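Local coordinates for SusD superfamily protein (Parabacteroides distasonis, PDB 3OTN), which probably binds nutrient glycans at the cell surface as an outer-membrane member of the SusD family, at residues Lys191-Asp196 against Ser356-Thr361; Val118-Ala123 against Phe249-Gln254; Gln413-Leu418 against Asn422-Asp427. One frame throughout, in Å; residues are numbered along the deposited sequence.

Contact 1 (Lys191-Asp196 against Ser356-Thr361). With EDO (1,2-ethanediol), chain S.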
loop_
_atom_site.group_PDB
_atom_site.type_symbol
_atom_site.label_atom_id
_atom_site.label_comp_id
_atom_site.label_asym_id
_atom_site.label_seq_id
_atom_site.Cartn_x
_atom_site.Cartn_y
_atom_site.Cartn_z
ATOM N N LYS A 191 2.540 -14.415 5.525
ATOM C CA LYS A 191 1.135 -14.693 5.903
ATOM C C LYS A 191 0.243 -13.492 5.642
ATOM O O LYS A 191 -0.875 -13.670 5.211
ATOM C CB LYS A 191 0.960 -15.097 7.379
ATOM C CG LYS A 191 1.760 -16.252 7.858
ATOM C CD LYS A 191 1.385 -17.519 7.239
ATOM C CE LYS A 191 2.103 -18.728 7.954
ATOM N NZ LYS A 191 1.523 -19.936 7.381
ATOM N N ALA A 192 0.739 -12.279 5.881
ATOM C CA ALA A 192 -0.038 -11.046 5.613
ATOM C C ALA A 192 -0.323 -10.894 4.115
ATOM O O ALA A 192 -1.452 -10.615 3.708
ATOM C CB ALA A 192 0.695 -9.814 6.150
ATOM N N LEU A 193 0.702 -11.086 3.294
ATOM C CA LEU A 193 0.544 -11.020 1.861
ATOM C C LEU A 193 -0.374 -12.106 1.347
ATOM O O LEU A 193 -1.257 -11.815 0.534
ATOM C CB LEU A 193 1.885 -11.119 1.132
ATOM C CG LEU A 193 1.825 -11.057 -0.403
ATOM C CD1 LEU A 193 1.020 -9.830 -0.893
ATOM C CD2 LEU A 193 3.238 -11.068 -0.975
ATOM N N LEU A 194 -0.175 -13.345 1.815
ATOM C CA LEU A 194 -0.988 -14.464 1.344
ATOM C C LEU A 194 -2.455 -14.307 1.816
ATOM O O LEU A 194 -3.381 -14.638 1.066
ATOM C CB LEU A 194 -0.376 -15.824 1.717
ATOM C CG LEU A 194 -1.074 -17.083 1.192
ATOM C CD1 LEU A 194 -1.337 -17.012 -0.311
ATOM C CD2 LEU A 194 -0.274 -18.339 1.530
ATOM N N ALA A 195 -2.682 -13.741 3.006
ATOM C CA ALA A 195 -4.059 -13.401 3.413
ATOM C C ALA A 195 -4.729 -12.455 2.383
ATOM O O ALA A 195 -5.865 -12.649 1.962
ATOM C CB ALA A 195 -4.089 -12.773 4.816
ATOM N N ASP A 196 -3.987 -11.451 1.986
ATOM C CA ASP A 196 -4.461 -10.433 1.080
ATOM C C ASP A 196 -4.676 -11.031 -0.329
ATOM O O ASP A 196 -5.692 -10.725 -1.003
ATOM C CB ASP A 196 -3.445 -9.281 1.064
ATOM C CG ASP A 196 -4.010 -7.966 0.528
ATOM O OD1 ASP A 196 -5.174 -7.905 0.108
ATOM O OD2 ASP A 196 -3.238 -6.977 0.491
ATOM N N SER A 356 4.731 1.864 5.393
ATOM C CA SER A 356 4.194 0.509 5.505
ATOM C C SER A 356 3.690 -0.126 4.219
ATOM O O SER A 356 3.041 0.527 3.413
ATOM C CB SER A 356 3.065 0.484 6.512
ATOM O OG SER A 356 3.602 0.718 7.762
ATOM N N VAL A 357 4.012 -1.403 4.038
ATOM C CA VAL A 357 3.348 -2.262 3.055
ATOM C C VAL A 357 2.270 -3.104 3.777
ATOM O O VAL A 357 1.138 -3.181 3.308
ATOM C CB VAL A 357 4.377 -3.172 2.310
ATOM C CG1 VAL A 357 3.683 -4.181 1.408
ATOM C CG2 VAL A 357 5.347 -2.315 1.521
ATOM N N TYR A 358 2.625 -3.741 4.890
ATOM C CA TYR A 358 1.629 -4.405 5.779
ATOM C C TYR A 358 1.885 -4.039 7.225
ATOM O O TYR A 358 3.025 -4.101 7.687
ATOM C CB TYR A 358 1.632 -5.945 5.652
ATOM C CG TYR A 358 1.004 -6.396 4.370
ATOM C CD1 TYR A 358 -0.358 -6.294 4.181
ATOM C CD2 TYR A 358 1.778 -6.866 3.319
ATOM C CE1 TYR A 358 -0.947 -6.643 2.976
ATOM C CE2 TYR A 358 1.197 -7.218 2.114
ATOM C CZ TYR A 358 -0.167 -7.109 1.962
ATOM O OH TYR A 358 -0.746 -7.421 0.786
ATOM N N ARG A 359 0.825 -3.690 7.939
ATOM C CA ARG A 359 0.859 -3.523 9.382
ATOM C C ARG A 359 -0.280 -4.331 10.017
ATOM O O ARG A 359 -1.200 -4.757 9.355
ATOM C CB ARG A 359 0.814 -2.052 9.785
ATOM C CG ARG A 359 -0.493 -1.303 9.517
ATOM C CD ARG A 359 -0.302 0.109 9.965
ATOM N NE ARG A 359 -1.439 1.024 9.741
ATOM C CZ ARG A 359 -2.268 1.485 10.680
ATOM N NH1 ARG A 359 -2.169 1.077 11.946
ATOM N NH2 ARG A 359 -3.202 2.405 10.363
ATOM N N TYR A 360 -0.160 -4.592 11.298
ATOM C CA TYR A 360 -1.087 -5.479 12.006
ATOM C C TYR A 360 -2.539 -5.057 11.947
ATOM O O TYR A 360 -3.430 -5.925 11.821
ATOM C CB TYR A 360 -0.628 -5.586 13.454
ATOM C CG TYR A 360 -1.217 -6.686 14.297
ATOM C CD1 TYR A 360 -1.264 -7.991 13.846
ATOM C CD2 TYR A 360 -1.598 -6.428 15.601
ATOM C CE1 TYR A 360 -1.728 -8.996 14.662
ATOM C CE2 TYR A 360 -2.062 -7.423 16.424
ATOM C CZ TYR A 360 -2.121 -8.698 15.954
ATOM O OH TYR A 360 -2.594 -9.675 16.761
ATOM N N THR A 361 -2.814 -3.755 12.008
ATOM C CA THR A 361 -4.237 -3.303 11.906
ATOM C C THR A 361 -4.931 -3.804 10.629
ATOM O O THR A 361 -6.065 -4.294 10.685
ATOM C CB THR A 361 -4.410 -1.779 12.057
ATOM O OG1 THR A 361 -4.007 -1.382 13.366
ATOM C CG2 THR A 361 -5.889 -1.347 11.839
HETATM C C1 EDO S . -6.692 -9.863 18.805
HETATM O O1 EDO S . -7.922 -9.787 19.535
HETATM C C2 EDO S . -6.068 -8.477 18.706
HETATM O O2 EDO S . -4.640 -8.600 18.688
#

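Contact 2 (Val118-Ala123 against Phe249-Gln254). With EDO (1,2-ethanediol), chain K; ACT (acetate ion), chain F; EDO (1,2-ethanediol), chain R.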
loop_
_atom_site.group_PDB
_atom_site.type_symbol
_atom_site.label_atom_id
_atom_site.label_comp_id
_atom_site.label_asym_id
_atom_site.label_seq_id
_atom_site.Cartn_x
_atom_site.Cartn_y
_atom_site.Cartn_z
ATOM N N VAL A 118 12.983 -14.295 -1.552
ATOM C CA VAL A 118 12.935 -13.956 -2.972
ATOM C C VAL A 118 11.606 -14.384 -3.549
ATOM O O VAL A 118 11.016 -13.636 -4.326
ATOM C CB VAL A 118 14.159 -14.542 -3.745
ATOM C CG1 VAL A 118 14.084 -14.207 -5.301
ATOM C CG2 VAL A 118 15.465 -14.003 -3.106
ATOM N N LYS A 119 11.103 -15.559 -3.171
ATOM C CA LYS A 119 9.799 -15.973 -3.689
ATOM C C LYS A 119 8.700 -15.065 -3.151
ATOM O O LYS A 119 7.775 -14.723 -3.892
ATOM C CB LYS A 119 9.488 -17.427 -3.378
ATOM C CG LYS A 119 10.290 -18.409 -4.201
ATOM C CD LYS A 119 10.081 -19.810 -3.645
ATOM C CE LYS A 119 10.982 -20.841 -4.331
ATOM N NZ LYS A 119 10.639 -22.215 -3.846
ATOM N N PHE A 120 8.788 -14.688 -1.867
ATOM C CA PHE A 120 7.869 -13.693 -1.306
ATOM C C PHE A 120 7.879 -12.438 -2.176
ATOM O O PHE A 120 6.812 -11.931 -2.529
ATOM C CB PHE A 120 8.208 -13.337 0.151
ATOM C CG PHE A 120 7.552 -12.062 0.643
ATOM C CD1 PHE A 120 6.290 -12.091 1.262
ATOM C CD2 PHE A 120 8.191 -10.847 0.499
ATOM C CE1 PHE A 120 5.685 -10.916 1.718
ATOM C CE2 PHE A 120 7.579 -9.660 0.921
ATOM C CZ PHE A 120 6.329 -9.705 1.559
HETATM N N MSE A 121 9.080 -11.963 -2.547
HETATM C CA MSE A 121 9.190 -10.691 -3.249
HETATM C C MSE A 121 8.594 -10.754 -4.657
HETATM O O MSE A 121 7.987 -9.787 -5.134
HETATM C CB MSE A 121 10.663 -10.214 -3.327
HETATM C CG MSE A 121 10.793 -8.709 -3.176
HETATM SE SE MSE A 121 10.406 -8.089 -1.413
HETATM C CE MSE A 121 12.077 -8.697 -0.694
ATOM N N ARG A 122 8.823 -11.872 -5.333
ATOM C CA ARG A 122 8.312 -12.048 -6.662
ATOM C C ARG A 122 6.789 -12.017 -6.610
ATOM O O ARG A 122 6.159 -11.354 -7.420
ATOM C CB ARG A 122 8.853 -13.335 -7.292
ATOM C CG ARG A 122 8.299 -13.526 -8.674
ATOM C CD ARG A 122 9.008 -14.557 -9.454
ATOM N NE ARG A 122 8.799 -15.895 -8.941
ATOM C CZ ARG A 122 9.466 -16.957 -9.362
ATOM N NH1 ARG A 122 10.385 -16.849 -10.328
ATOM N NH2 ARG A 122 9.221 -18.141 -8.806
ATOM N N ALA A 123 6.207 -12.745 -5.656
ATOM C CA ALA A 123 4.783 -12.724 -5.431
ATOM C C ALA A 123 4.274 -11.315 -5.164
ATOM O O ALA A 123 3.216 -10.953 -5.668
ATOM C CB ALA A 123 4.364 -13.669 -4.285
ATOM N N PHE A 249 4.177 -3.058 12.668
ATOM C CA PHE A 249 4.738 -3.109 11.325
ATOM C C PHE A 249 5.285 -4.496 10.990
ATOM O O PHE A 249 6.121 -5.046 11.706
ATOM C CB PHE A 249 5.778 -2.036 11.091
ATOM C CG PHE A 249 5.271 -0.621 11.331
ATOM C CD1 PHE A 249 4.085 -0.173 10.761
ATOM C CD2 PHE A 249 5.981 0.240 12.167
ATOM C CE1 PHE A 249 3.628 1.132 10.987
ATOM C CE2 PHE A 249 5.556 1.524 12.390
ATOM C CZ PHE A 249 4.375 1.987 11.804
ATOM N N ILE A 250 4.812 -5.025 9.865
ATOM C CA ILE A 250 5.130 -6.394 9.397
ATOM C C ILE A 250 6.094 -6.327 8.217
ATOM O O ILE A 250 7.136 -7.013 8.212
ATOM C CB ILE A 250 3.822 -7.158 9.009
ATOM C CG1 ILE A 250 2.923 -7.314 10.232
ATOM C CG2 ILE A 250 4.142 -8.578 8.464
ATOM C CD1 ILE A 250 1.511 -7.767 9.887
ATOM N N TYR A 251 5.770 -5.501 7.234
ATOM C CA TYR A 251 6.697 -5.240 6.123
ATOM C C TYR A 251 6.614 -3.768 5.694
ATOM O O TYR A 251 5.528 -3.230 5.535
ATOM C CB TYR A 251 6.395 -6.211 4.957
ATOM C CG TYR A 251 7.547 -6.286 4.016
ATOM C CD1 TYR A 251 8.706 -6.965 4.373
ATOM C CD2 TYR A 251 7.515 -5.622 2.790
ATOM C CE1 TYR A 251 9.820 -6.999 3.515
ATOM C CE2 TYR A 251 8.617 -5.653 1.916
ATOM C CZ TYR A 251 9.760 -6.321 2.281
ATOM O OH TYR A 251 10.827 -6.326 1.435
ATOM N N GLN A 252 7.761 -3.136 5.482
ATOM C CA GLN A 252 7.800 -1.731 5.198
ATOM C C GLN A 252 8.859 -1.412 4.156
ATOM O O GLN A 252 9.858 -2.105 4.032
ATOM C CB GLN A 252 8.182 -0.965 6.485
ATOM C CG GLN A 252 7.201 -1.084 7.649
ATOM C CD GLN A 252 7.400 -0.006 8.670
ATOM O OE1 GLN A 252 8.393 -0.020 9.411
ATOM N NE2 GLN A 252 6.456 0.950 8.731
ATOM N N VAL A 253 8.667 -0.292 3.477
ATOM C CA VAL A 253 9.715 0.348 2.727
ATOM C C VAL A 253 10.642 1.050 3.726
ATOM O O VAL A 253 10.168 1.758 4.625
ATOM C CB VAL A 253 9.184 1.367 1.744
ATOM C CG1 VAL A 253 10.335 1.949 0.978
ATOM C CG2 VAL A 253 8.192 0.697 0.727
ATOM N N GLN A 254 11.948 0.862 3.564
ATOM C CA GLN A 254 12.951 1.339 4.544
ATOM C C GLN A 254 13.507 2.695 4.148
ATOM O O GLN A 254 14.010 2.889 3.020
ATOM C CB GLN A 254 14.120 0.362 4.703
ATOM C CG GLN A 254 13.698 -1.108 5.020
ATOM C CD GLN A 254 12.970 -1.243 6.335
ATOM O OE1 GLN A 254 11.884 -1.863 6.431
ATOM N NE2 GLN A 254 13.520 -0.653 7.339
HETATM C C1 EDO K . 13.559 -0.260 0.151
HETATM O O1 EDO K . 13.010 -0.682 1.429
HETATM C C2 EDO K . 14.538 0.912 0.322
HETATM O O2 EDO K . 13.766 2.109 0.484
HETATM C C ACT F . 11.963 -22.436 -0.912
HETATM O O ACT F . 10.704 -22.505 -0.969
HETATM O OXT ACT F . 12.387 -21.865 0.116
HETATM C CH3 ACT F . 12.887 -22.982 -1.983
HETATM C C1 EDO R . 13.826 -18.532 -11.604
HETATM O O1 EDO R . 14.804 -18.655 -12.628
HETATM C C2 EDO R . 12.866 -19.709 -11.678
HETATM O O2 EDO R . 11.581 -19.330 -11.173
#

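Contact 3 (Gln413-Leu418 against Asn422-Asp427)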
loop_
_atom_site.group_PDB
_atom_site.type_symbol
_atom_site.label_atom_id
_atom_site.label_comp_id
_atom_site.label_asym_id
_atom_site.label_seq_id
_atom_site.Cartn_x
_atom_site.Cartn_y
_atom_site.Cartn_z
ATOM N N GLN A 413 -14.030 0.736 9.041
ATOM C CA GLN A 413 -12.779 0.868 9.762
ATOM C C GLN A 413 -11.556 0.775 8.848
ATOM O O GLN A 413 -10.541 1.387 9.145
ATOM C CB GLN A 413 -12.689 -0.087 10.960
ATOM C CG GLN A 413 -13.786 0.133 11.999
ATOM C CD GLN A 413 -13.922 1.587 12.410
ATOM O OE1 GLN A 413 -12.923 2.284 12.549
ATOM N NE2 GLN A 413 -15.150 2.050 12.598
ATOM N N ARG A 414 -11.662 0.058 7.730
ATOM C CA ARG A 414 -10.612 0.059 6.743
ATOM C C ARG A 414 -10.445 1.466 6.149
ATOM O O ARG A 414 -9.318 1.945 6.010
ATOM C CB ARG A 414 -10.864 -0.966 5.649
ATOM C CG ARG A 414 -10.699 -2.420 6.145
ATOM C CD ARG A 414 -10.790 -3.413 4.976
ATOM N NE ARG A 414 -9.617 -3.245 4.137
ATOM C CZ ARG A 414 -8.413 -3.709 4.412
ATOM N NH1 ARG A 414 -8.195 -4.477 5.472
ATOM N NH2 ARG A 414 -7.414 -3.438 3.594
ATOM N N TYR A 415 -11.556 2.101 5.765
ATOM C CA TYR A 415 -11.492 3.447 5.220
ATOM C C TYR A 415 -10.928 4.414 6.279
ATOM O O TYR A 415 -9.995 5.174 6.015
ATOM C CB TYR A 415 -12.866 3.960 4.785
ATOM C CG TYR A 415 -13.293 3.550 3.375
ATOM C CD1 TYR A 415 -13.592 2.223 3.062
ATOM C CD2 TYR A 415 -13.455 4.504 2.377
ATOM C CE1 TYR A 415 -14.037 1.852 1.785
ATOM C CE2 TYR A 415 -13.887 4.149 1.112
ATOM C CZ TYR A 415 -14.189 2.843 0.820
ATOM O OH TYR A 415 -14.592 2.531 -0.446
ATOM N N PHE A 416 -11.496 4.361 7.474
ATOM C CA PHE A 416 -11.174 5.334 8.499
ATOM C C PHE A 416 -9.794 5.157 9.111
ATOM O O PHE A 416 -9.131 6.169 9.387
ATOM C CB PHE A 416 -12.229 5.383 9.581
ATOM C CG PHE A 416 -13.624 5.807 9.079
ATOM C CD1 PHE A 416 -13.791 6.915 8.235
ATOM C CD2 PHE A 416 -14.743 5.128 9.494
ATOM C CE1 PHE A 416 -15.078 7.296 7.800
ATOM C CE2 PHE A 416 -16.030 5.506 9.069
ATOM C CZ PHE A 416 -16.183 6.594 8.226
ATOM N N ASP A 417 -9.389 3.918 9.363
ATOM C CA ASP A 417 -8.124 3.631 10.040
ATOM C C ASP A 417 -6.939 3.543 9.090
ATOM O O ASP A 417 -5.822 3.958 9.445
ATOM C CB ASP A 417 -8.202 2.336 10.865
ATOM C CG ASP A 417 -7.589 2.486 12.240
ATOM O OD1 ASP A 417 -8.096 3.370 12.957
ATOM O OD2 ASP A 417 -6.612 1.763 12.587
ATOM N N LEU A 418 -7.175 2.992 7.898
ATOM C CA LEU A 418 -6.108 2.825 6.910
ATOM C C LEU A 418 -6.052 3.891 5.796
ATOM O O LEU A 418 -5.373 3.702 4.787
ATOM C CB LEU A 418 -6.202 1.424 6.296
ATOM C CG LEU A 418 -6.374 0.287 7.327
ATOM C CD1 LEU A 418 -6.542 -1.046 6.600
ATOM C CD2 LEU A 418 -5.164 0.255 8.269
ATOM N N ASN A 422 -2.440 3.538 0.819
ATOM C CA ASN A 422 -2.421 2.754 -0.414
ATOM C C ASN A 422 -3.170 1.430 -0.284
ATOM O O ASN A 422 -2.752 0.405 -0.844
ATOM C CB ASN A 422 -0.947 2.541 -0.920
ATOM C CG ASN A 422 -0.378 3.732 -1.745
ATOM O OD1 ASN A 422 0.691 3.595 -2.334
ATOM N ND2 ASN A 422 -1.049 4.893 -1.744
ATOM N N LYS A 423 -4.265 1.425 0.476
ATOM C CA LYS A 423 -5.119 0.213 0.641
ATOM C C LYS A 423 -6.513 0.356 0.071
ATOM O O LYS A 423 -7.111 -0.630 -0.379
ATOM C CB LYS A 423 -5.284 -0.132 2.142
ATOM C CG LYS A 423 -4.002 -0.390 2.888
ATOM C CD LYS A 423 -3.258 -1.584 2.341
ATOM C CE LYS A 423 -1.890 -1.726 3.022
ATOM N NZ LYS A 423 -1.417 -3.091 2.820
HETATM N N MSE A 424 -7.043 1.580 0.155
HETATM C CA MSE A 424 -8.422 1.882 -0.173
HETATM C C MSE A 424 -8.745 1.580 -1.660
HETATM O O MSE A 424 -9.808 1.014 -1.970
HETATM C CB MSE A 424 -8.705 3.354 0.182
HETATM C CG MSE A 424 -10.101 3.810 -0.025
HETATM SE SE MSE A 424 -10.251 5.735 0.297
HETATM C CE MSE A 424 -10.112 5.705 2.263
ATOM N N TRP A 425 -7.862 1.989 -2.572
ATOM C CA TRP A 425 -8.124 1.789 -4.008
ATOM C C TRP A 425 -8.259 0.273 -4.293
ATOM O O TRP A 425 -9.213 -0.159 -4.925
ATOM C CB TRP A 425 -7.052 2.417 -4.892
ATOM C CG TRP A 425 -7.351 2.268 -6.363
ATOM C CD1 TRP A 425 -6.633 1.561 -7.255
ATOM C CD2 TRP A 425 -8.488 2.769 -7.070
ATOM N NE1 TRP A 425 -7.211 1.617 -8.489
ATOM C CE2 TRP A 425 -8.354 2.356 -8.411
ATOM C CE3 TRP A 425 -9.591 3.527 -6.710
ATOM C CZ2 TRP A 425 -9.292 2.676 -9.385
ATOM C CZ3 TRP A 425 -10.523 3.841 -7.661
ATOM C CH2 TRP A 425 -10.368 3.420 -8.990
ATOM N N PHE A 426 -7.322 -0.504 -3.774
ATOM C CA PHE A 426 -7.384 -1.973 -3.895
ATOM C C PHE A 426 -8.660 -2.584 -3.254
ATOM O O PHE A 426 -9.268 -3.482 -3.841
ATOM C CB PHE A 426 -6.133 -2.624 -3.296
ATOM C CG PHE A 426 -4.845 -2.333 -4.063
ATOM C CD1 PHE A 426 -4.822 -2.262 -5.447
ATOM C CD2 PHE A 426 -3.662 -2.135 -3.369
ATOM C CE1 PHE A 426 -3.626 -2.014 -6.136
ATOM C CE2 PHE A 426 -2.475 -1.894 -4.028
ATOM C CZ PHE A 426 -2.450 -1.833 -5.418
ATOM N N ASP A 427 -9.080 -2.076 -2.095
ATOM C CA ASP A 427 -10.394 -2.490 -1.522
ATOM C C ASP A 427 -11.583 -2.216 -2.487
ATOM O O ASP A 427 -12.456 -3.068 -2.708
ATOM C CB ASP A 427 -10.684 -1.754 -0.211
ATOM C CG ASP A 427 -9.823 -2.194 0.934
ATOM O OD1 ASP A 427 -9.017 -3.155 0.835
ATOM O OD2 ASP A 427 -9.985 -1.556 2.001
HETATM O O HOH W 1 -5.716 3.671 1.894
#

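Contact 1 (Lys191-Asp196 against Ser356-Thr361)
Tyr358 lies against helix 187-202 from the short strand 358-359, in the helix-rich SusD fold, whose sequence families are grouped in the TPR clan. Tyr358 alone accounts for more than half of the surface buried here. Ala192 supplies the next largest share: its CB sits over one ring face, 4.3 Å from the centroid and 27° off the normal, a CH-pi contact, and the helix backbone at Leu193 N lies over the same face. Leu193 adds a methyl near the hydroxyl end, with CD1 4.0 Å from Tyr358 CE2.

The strand backbone carries a classic beta bulge at this point, in which Val357 and Tyr358 both face Tyr251. Tyr358 CG stands anti to the carbonyl carbon (chi1 -74°), which sends the phenol across to the helix, one turn beyond Ala192, where Asp196 waits. A phenylalanine here would probably leave the buried Asp196 carboxylate without its hydroxyl donor. The carboxylate stands nearly upright to the ring, planes 84° apart, and Tyr358 OH donates to the anti lone pair of Asp196 OD2 at 2.5 Å.

Contact 2 (Val118-Ala123 against Phe249-Gln254)
Phe120 points the edge of its ring at the face of Tyr251, a T-shaped pair that joins helix 108-133 to strand 249-253 in the buried interior. The centroids are 5.3 Å apart and the planes meet at 63°, so the T is tilted. Phe120 CE2 does the touching: it stands over the middle of the tyrosine ring and comes within 4.2 Å of Tyr251 CZ.

Met121, a selenomethionine in this crystal, approaches the same phenol from the next position along the helix. Its chain is bent at both chi2 and chi3, and this double bend carries the selenium toward the strand although the CB sets out along the flank of the helix. The two side chains cross at about a right angle. Met121 SE is 5.2 Å from the Tyr251 centroid, an oblique Met-aromatic contact, and it lies closest to the hydroxyl end, 3.4 Å from Tyr251 OH. The terminal methyl, CE, is equally near that oxygen.

Tyr251 is thus met by a ring edge over its face and by a selenium beside its tip. A first torsion of -162°, with CG opposite the backbone N, extends the phenol from the strand toward the helix. Phe120 also touches Ala189 and Val190 of helix 187-202, while Met121 touches Cys93 of helix 79-100.

No hydrogen bond crosses between 118-123 and 249-254. The polar end of Tyr251 is satisfied instead by Asn30, whose ND2 is bonded to the hydroxyl. The chemistry therefore implies a join made by dispersion and by the weak electrostatics of C-H edge against pi face, with the phenol oxygen's hydrogen bonding directed to a third part of the chain.

Contact 3 (Gln413-Leu418 against Asn422-Asp427)
Arg414 and Asp427 form the salt bridge that ties helix 403-418 to the first turn of helix 424-431 in a helix-loop-helix connection. Arg414 NE donates to Asp427 OD2 at 2.7 Å, nearly straight at 168°, and the oxygen lies in the guanidinium plane. The bond arrives on the syn side of the carboxylate, 30° out of its plane. The flat groups are turned 59° apart, and the second link, Arg414 NH2 to Asp427 OD1, is weak at 3.2 Å. Leu418 CD1 lies over one guanidinium face.

Beside this pair, Met424, a selenomethionine, crosses Tyr415 at about a right angle. Its CG rides over the ring face, a CH-pi contact 4.3 Å from the centroid, and its selenium lies obliquely, a Met-aromatic contact; the bend at chi3 turns CE to within 3.6 Å of Tyr415 CD2.

A water bridges the backbones, donating to Leu418 O and accepting from Met424 N. In the next shell, Asp362 takes Arg414 NH1, and Arg430 pairs with Asp427 OD1. Lys423 NZ reaches Asp362 and Val357 O. The two helices thus pack against helix 360-375 through Arg414 and against strand 358-359 through Leu418 and Lys423.

All three contacts are buried, but they differ in chemistry. Contacts 1 and 2 share a sheet: strands 358-359 and 249-253 are antiparallel neighbours, each sending a tyrosine to a different helix, and those helices also touch, Leu193 CD2 lying 3.6 Å from Phe120 CE1. Contact 1 adds one short hydrogen bond to its ring packing, whereas contact 2 has none across it. Contact 3 is local, joining two helices consecutive in the chain, and is the most polar, with a salt bridge and a water. It meets contact 1 through Lys423, but stays about 7 Å from contact 2 at the nearest atoms.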